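Nrps/pks (Streptomyces albus, PDB 4OPE) probably catalyses the decarboxylative condensation that extends the polyketide chain of oxazolomycin, as a ketosynthase domain of the AT-less type I synthase OzmH. Local coordinates at residues L213-G218 against D235-A240; Y18-D23 against E33-V38. One frame throughout, in Å; residues are numbered along the deposited sequence.

Contact 1: residues L213-G218 against D235-A240; sequences LQLAKG and DGYVPA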
loop_
_atom_site.group_PDB
_atom_site.type_symbol
_atom_site.label_atom_id
_atom_site.label_comp_id
_atom_site.label_asym_id
_atom_site.label_seq_id
_atom_site.Cartn_x
_atom_site.Cartn_y
_atom_site.Cartn_z
ATOM N N LEU A 213 -24.204 2.096 -5.081
ATOM C CA LEU A 213 -24.721 1.035 -5.965
ATOM C C LEU A 213 -23.934 -0.262 -5.894
ATOM O O LEU A 213 -24.497 -1.333 -5.752
ATOM C CB LEU A 213 -24.827 1.496 -7.416
ATOM C CG LEU A 213 -25.881 2.589 -7.562
ATOM C CD1 LEU A 213 -25.808 3.096 -8.961
ATOM C CD2 LEU A 213 -27.291 2.115 -7.278
ATOM N N GLN A 214 -22.629 -0.159 -5.993
ATOM C CA GLN A 214 -21.748 -1.308 -5.796
ATOM C C GLN A 214 -22.080 -2.026 -4.468
ATOM O O GLN A 214 -22.232 -3.239 -4.419
ATOM C CB GLN A 214 -20.317 -0.796 -5.775
ATOM C CG GLN A 214 -19.306 -1.539 -6.586
ATOM C CD GLN A 214 -18.013 -0.743 -6.768
ATOM O OE1 GLN A 214 -17.732 0.260 -6.056
ATOM N NE2 GLN A 214 -17.203 -1.184 -7.739
ATOM N N LEU A 215 -22.214 -1.283 -3.379
ATOM C CA LEU A 215 -22.445 -1.941 -2.117
ATOM C C LEU A 215 -23.897 -2.507 -2.064
ATOM O O LEU A 215 -24.125 -3.565 -1.474
ATOM C CB LEU A 215 -22.135 -1.017 -0.915
ATOM C CG LEU A 215 -20.669 -0.630 -0.623
ATOM C CD1 LEU A 215 -20.594 0.334 0.558
ATOM C CD2 LEU A 215 -19.725 -1.798 -0.380
ATOM N N ALA A 216 -24.865 -1.817 -2.658
ATOM C CA ALA A 216 -26.242 -2.330 -2.609
ATOM C C ALA A 216 -26.338 -3.618 -3.393
ATOM O O ALA A 216 -26.872 -4.590 -2.922
ATOM C CB ALA A 216 -27.242 -1.320 -3.142
ATOM N N LYS A 217 -25.731 -3.639 -4.562
ATOM C CA LYS A 217 -25.688 -4.842 -5.363
ATOM C C LYS A 217 -25.177 -6.068 -4.602
ATOM O O LYS A 217 -25.717 -7.153 -4.758
ATOM C CB LYS A 217 -24.864 -4.605 -6.633
ATOM C CG LYS A 217 -25.059 -5.676 -7.682
ATOM C CD LYS A 217 -23.776 -5.992 -8.440
ATOM C CE LYS A 217 -23.839 -7.356 -9.136
ATOM N NZ LYS A 217 -25.078 -7.445 -9.978
ATOM N N GLY A 218 -24.146 -5.902 -3.783
ATOM C CA GLY A 218 -23.590 -7.018 -3.006
ATOM C C GLY A 218 -24.282 -7.267 -1.671
ATOM O O GLY A 218 -23.810 -8.094 -0.877
ATOM N N ASP A 235 -28.150 -6.262 9.848
ATOM C CA ASP A 235 -28.181 -6.863 8.506
ATOM C C ASP A 235 -27.282 -6.143 7.510
ATOM O O ASP A 235 -27.625 -6.025 6.318
ATOM C CB ASP A 235 -29.623 -6.936 7.975
ATOM C CG ASP A 235 -30.231 -5.568 7.690
ATOM O OD1 ASP A 235 -29.534 -4.554 7.821
ATOM O OD2 ASP A 235 -31.417 -5.486 7.320
ATOM N N GLY A 236 -26.130 -5.697 7.990
ATOM C CA GLY A 236 -25.151 -5.047 7.151
ATOM C C GLY A 236 -24.528 -3.832 7.815
ATOM O O GLY A 236 -24.719 -3.599 9.002
ATOM N N TYR A 237 -23.818 -3.016 7.046
ATOM C CA TYR A 237 -23.214 -1.834 7.639
ATOM C C TYR A 237 -23.626 -0.569 6.942
ATOM O O TYR A 237 -24.401 -0.594 6.019
ATOM C CB TYR A 237 -21.695 -1.984 7.669
ATOM C CG TYR A 237 -21.008 -2.103 6.332
ATOM C CD1 TYR A 237 -20.726 -3.329 5.805
ATOM C CD2 TYR A 237 -20.581 -0.982 5.629
ATOM C CE1 TYR A 237 -20.050 -3.470 4.615
ATOM C CE2 TYR A 237 -19.902 -1.122 4.415
ATOM C CZ TYR A 237 -19.647 -2.384 3.936
ATOM O OH TYR A 237 -19.004 -2.582 2.753
ATOM N N VAL A 238 -23.123 0.537 7.426
ATOM C CA VAL A 238 -23.325 1.817 6.770
ATOM C C VAL A 238 -21.974 2.519 6.527
ATOM O O VAL A 238 -21.152 2.623 7.419
ATOM C CB VAL A 238 -24.291 2.684 7.591
ATOM C CG1 VAL A 238 -23.813 2.886 8.992
ATOM C CG2 VAL A 238 -24.467 4.034 6.953
ATOM N N PRO A 239 -21.732 2.988 5.314
ATOM C CA PRO A 239 -20.460 3.652 5.077
ATOM C C PRO A 239 -20.296 4.927 5.894
ATOM O O PRO A 239 -21.258 5.641 6.191
ATOM C CB PRO A 239 -20.506 3.996 3.574
ATOM C CG PRO A 239 -21.559 3.133 3.003
ATOM C CD PRO A 239 -22.571 3.050 4.116
ATOM N N ALA A 240 -19.072 5.214 6.243
ATOM C CA ALA A 240 -18.773 6.470 6.862
ATOM C C ALA A 240 -17.460 7.044 6.364
ATOM O O ALA A 240 -16.590 6.299 5.890
ATOM C CB ALA A 240 -18.714 6.292 8.349
#
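L215 sets its two methyl groups against the hydroxyl end of Y237, and one of them, CD1, also meets the ring of P239. With CG anti to the carbonyl carbon (chi1 -69°), the leucine leaves helix 210-217 directed at the loop. CD2 lies 3.3 Å from Y237 OH. CD1 meets P239 CG at 3.8 Å, the two side chains reaching tip to tip, and it also comes within 4.2 Å of Y237 CE2, approaching the tyrosine ring obliquely. The long axes of L215 and Y237 cross at about a right angle, and the leucine touches the phenol at OH and CE2. Y237 starts off to one side of the helix, and its CG, set between its own backbone N and carbonyl carbon (chi1 63°), brings the phenol back to L215. No hydrogen bond joins the two segments; the contact is van der Waals packing, in part against the tyrosine hydroxyl.

In the thiolase fold of ketosynthases, both segments belong to the long connection between the neighbouring antiparallel strands 197-204 and 242-250. Helix 210-217 opens that connection, and the coil after it returns to lay 235-240 beside the helix. P239 also packs on K211 and Y212, one turn back along the same helix, while the Y237 ring meets H351. Backbone hydrogen bonds of Y237 with F220 and of A240 with H351 also hold the loop. L213, Q214 and K217 pack on A140, T148 and A146 of the second subunit, which places this helix at the dimer interface.

Contact 2: residues Y18-D23 against E33-V38; sequences YPKADD and EGRDCV
K20 sets its CG beside the backbone N (chi1 -61°) and runs almost straight to CE before bending at its last torsion, while R35 is extended all the way from CG to NE; the two chains cross at about a right angle. The methylene CD of K20 rests over one face of the R35 guanidinium, 3.5 Å from R35 NH2 and displaced toward the rim of the group. Beyond it, K20 CE reaches C37 O at 3.6 Å. The lysine thus lies across both R35 and C37 with its aliphatic part, and its amino group goes on to a long, weak ion pair with E39. Deeper in, P19 CB packs against C37 CB at 4.0 Å.

The two loops flank helix 24-33. A type II turn from Y18 to A21, with P19 and K20 at its corners, leads from strand 9-17 toward D23, the N-cap; at the other end G34 closes the helix in a Schellman motif. N30 of that helix ties the ends together, its ND2 donating to K20 O and its OD1 accepting from R35 NH1. A water repeats the link, giving a hydrogen to K20 O at 3.0 Å and accepting from R35 NH1 at 3.1 Å. With N30 OD1 and the water both accepting from NH1, the rotation of the guanidinium is probably restrained. Further along, D36 forms an Asx turn: its OD1 takes the V38 N-H on the anti side, 29° out of the carboxylate plane, while OD2 forms a salt bridge with R226.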
loop_
_atom_site.group_PDB
_atom_site.type_symbol
_atom_site.label_atom_id
_atom_site.label_comp_id
_atom_site.label_asym_id
_atom_site.label_seq_id
_atom_site.Cartn_x
_atom_site.Cartn_y
_atom_site.Cartn_z
ATOM N N TYR A 18 -14.138 12.891 11.840
ATOM C CA TYR A 18 -15.102 11.822 11.680
ATOM C C TYR A 18 -16.502 12.448 11.597
ATOM O O TYR A 18 -16.640 13.675 11.723
ATOM C CB TYR A 18 -14.942 10.853 12.845
ATOM C CG TYR A 18 -13.543 10.303 12.890
ATOM C CD1 TYR A 18 -13.103 9.397 11.940
ATOM C CD2 TYR A 18 -12.638 10.721 13.835
ATOM C CE1 TYR A 18 -11.816 8.898 11.953
ATOM C CE2 TYR A 18 -11.334 10.227 13.861
ATOM C CZ TYR A 18 -10.926 9.317 12.904
ATOM O OH TYR A 18 -9.647 8.818 12.918
ATOM N N PRO A 19 -17.538 11.630 11.338
ATOM C CA PRO A 19 -18.865 12.165 11.204
ATOM C C PRO A 19 -19.283 12.984 12.415
ATOM O O PRO A 19 -19.216 12.484 13.546
ATOM C CB PRO A 19 -19.706 10.922 11.074
ATOM C CG PRO A 19 -18.824 10.012 10.322
ATOM C CD PRO A 19 -17.499 10.216 10.964
ATOM N N LYS A 20 -19.688 14.244 12.153
ATOM C CA LYS A 20 -20.116 15.171 13.168
ATOM C C LYS A 20 -18.995 15.544 14.133
ATOM O O LYS A 20 -19.237 16.007 15.244
ATOM C CB LYS A 20 -21.321 14.579 13.920
ATOM C CG LYS A 20 -22.496 14.327 13.000
ATOM C CD LYS A 20 -23.761 14.184 13.807
ATOM C CE LYS A 20 -24.967 14.005 12.907
ATOM N NZ LYS A 20 -25.178 15.180 12.010
ATOM N N ALA A 21 -17.760 15.326 13.727
ATOM C CA ALA A 21 -16.629 15.576 14.598
ATOM C C ALA A 21 -15.499 16.159 13.757
ATOM O O ALA A 21 -14.754 15.435 13.080
ATOM C CB ALA A 21 -16.205 14.303 15.306
ATOM N N ASP A 22 -15.370 17.473 13.792
ATOM C CA ASP A 22 -14.336 18.140 12.991
ATOM C C ASP A 22 -12.982 18.171 13.678
ATOM O O ASP A 22 -11.972 18.459 13.064
ATOM C CB ASP A 22 -14.802 19.519 12.540
ATOM C CG ASP A 22 -15.701 19.435 11.276
ATOM O OD1 ASP A 22 -15.474 18.511 10.393
ATOM O OD2 ASP A 22 -16.616 20.291 11.180
ATOM N N ASP A 23 -12.968 17.817 14.952
ATOM C CA ASP A 23 -11.743 17.549 15.659
ATOM C C ASP A 23 -12.055 16.561 16.767
ATOM O O ASP A 23 -13.210 16.296 17.079
ATOM C CB ASP A 23 -11.185 18.863 16.232
ATOM C CG ASP A 23 -12.234 19.657 17.046
ATOM O OD1 ASP A 23 -12.948 19.131 17.915
ATOM O OD2 ASP A 23 -12.332 20.857 16.818
ATOM N N GLU A 33 -21.216 10.820 24.939
ATOM C CA GLU A 33 -22.666 10.931 25.029
ATOM C C GLU A 33 -23.427 9.799 24.320
ATOM O O GLU A 33 -24.668 9.744 24.383
ATOM C CB GLU A 33 -23.105 12.258 24.426
ATOM C CG GLU A 33 -22.646 13.491 25.215
ATOM C CD GLU A 33 -22.646 14.794 24.395
ATOM O OE1 GLU A 33 -23.469 14.924 23.429
ATOM O OE2 GLU A 33 -21.799 15.681 24.730
ATOM N N GLY A 34 -22.706 8.904 23.646
ATOM C CA GLY A 34 -23.341 7.846 22.892
ATOM C C GLY A 34 -24.113 8.417 21.716
ATOM O O GLY A 34 -25.241 8.004 21.455
ATOM N N ARG A 35 -23.511 9.346 20.985
ATOM C CA ARG A 35 -24.209 10.008 19.916
ATOM C C ARG A 35 -24.246 9.212 18.642
ATOM O O ARG A 35 -23.256 8.665 18.197
ATOM C CB ARG A 35 -23.567 11.340 19.628
ATOM C CG ARG A 35 -24.202 12.126 18.490
ATOM C CD ARG A 35 -23.486 13.468 18.419
ATOM N NE ARG A 35 -24.176 14.420 17.580
ATOM C CZ ARG A 35 -23.700 15.600 17.204
ATOM N NH1 ARG A 35 -22.492 15.988 17.592
ATOM N NH2 ARG A 35 -24.430 16.392 16.415
ATOM N N ASP A 36 -25.418 9.190 18.027
ATOM C CA ASP A 36 -25.592 8.505 16.775
ATOM C C ASP A 36 -25.366 9.536 15.724
ATOM O O ASP A 36 -26.171 10.446 15.593
ATOM C CB ASP A 36 -26.989 7.951 16.674
ATOM C CG ASP A 36 -27.226 7.221 15.377
ATOM O OD1 ASP A 36 -26.377 7.323 14.442
ATOM O OD2 ASP A 36 -28.272 6.533 15.317
ATOM N N CYS A 37 -24.268 9.391 14.979
ATOM C CA CYS A 37 -23.816 10.407 14.027
ATOM C C CYS A 37 -24.194 10.117 12.574
ATOM O O CYS A 37 -23.742 10.807 11.655
ATOM C CB CYS A 37 -22.300 10.559 14.142
ATOM S SG CYS A 37 -21.756 10.912 15.832
ATOM N N VAL A 38 -25.017 9.102 12.348
ATOM C CA VAL A 38 -25.388 8.736 10.996
ATOM C C VAL A 38 -26.532 9.592 10.465
ATOM O O VAL A 38 -27.421 9.956 11.202
ATOM C CB VAL A 38 -25.756 7.253 10.922
ATOM C CG1 VAL A 38 -26.477 6.983 9.630
ATOM C CG2 VAL A 38 -24.490 6.400 11.031
HETATM O O HOH W 1 -21.314 18.107 15.729
#

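Overall arrangement
Both contacts lie in the ketosynthase's thiolase fold, with centres about 20 Å apart. Contact 1 sets helix 210-217 against the coil that returns beside it near the second subunit; it is small, largely buried and without hydrogen bonds, a leucine packed on a tyrosine's hydroxyl end and a proline. Contact 2 joins the loops before and after helix 24-33 and is only partly buried, nearer the centre of the chain; there aliphatic packing grades into charged groups, an ordered water and an asparagine bridge, and no other chain touches it. The two meet directly where V238 CG1 packs on V38 CG2 at 4.1 Å and A240 CB on P19 CG at 4.2 Å.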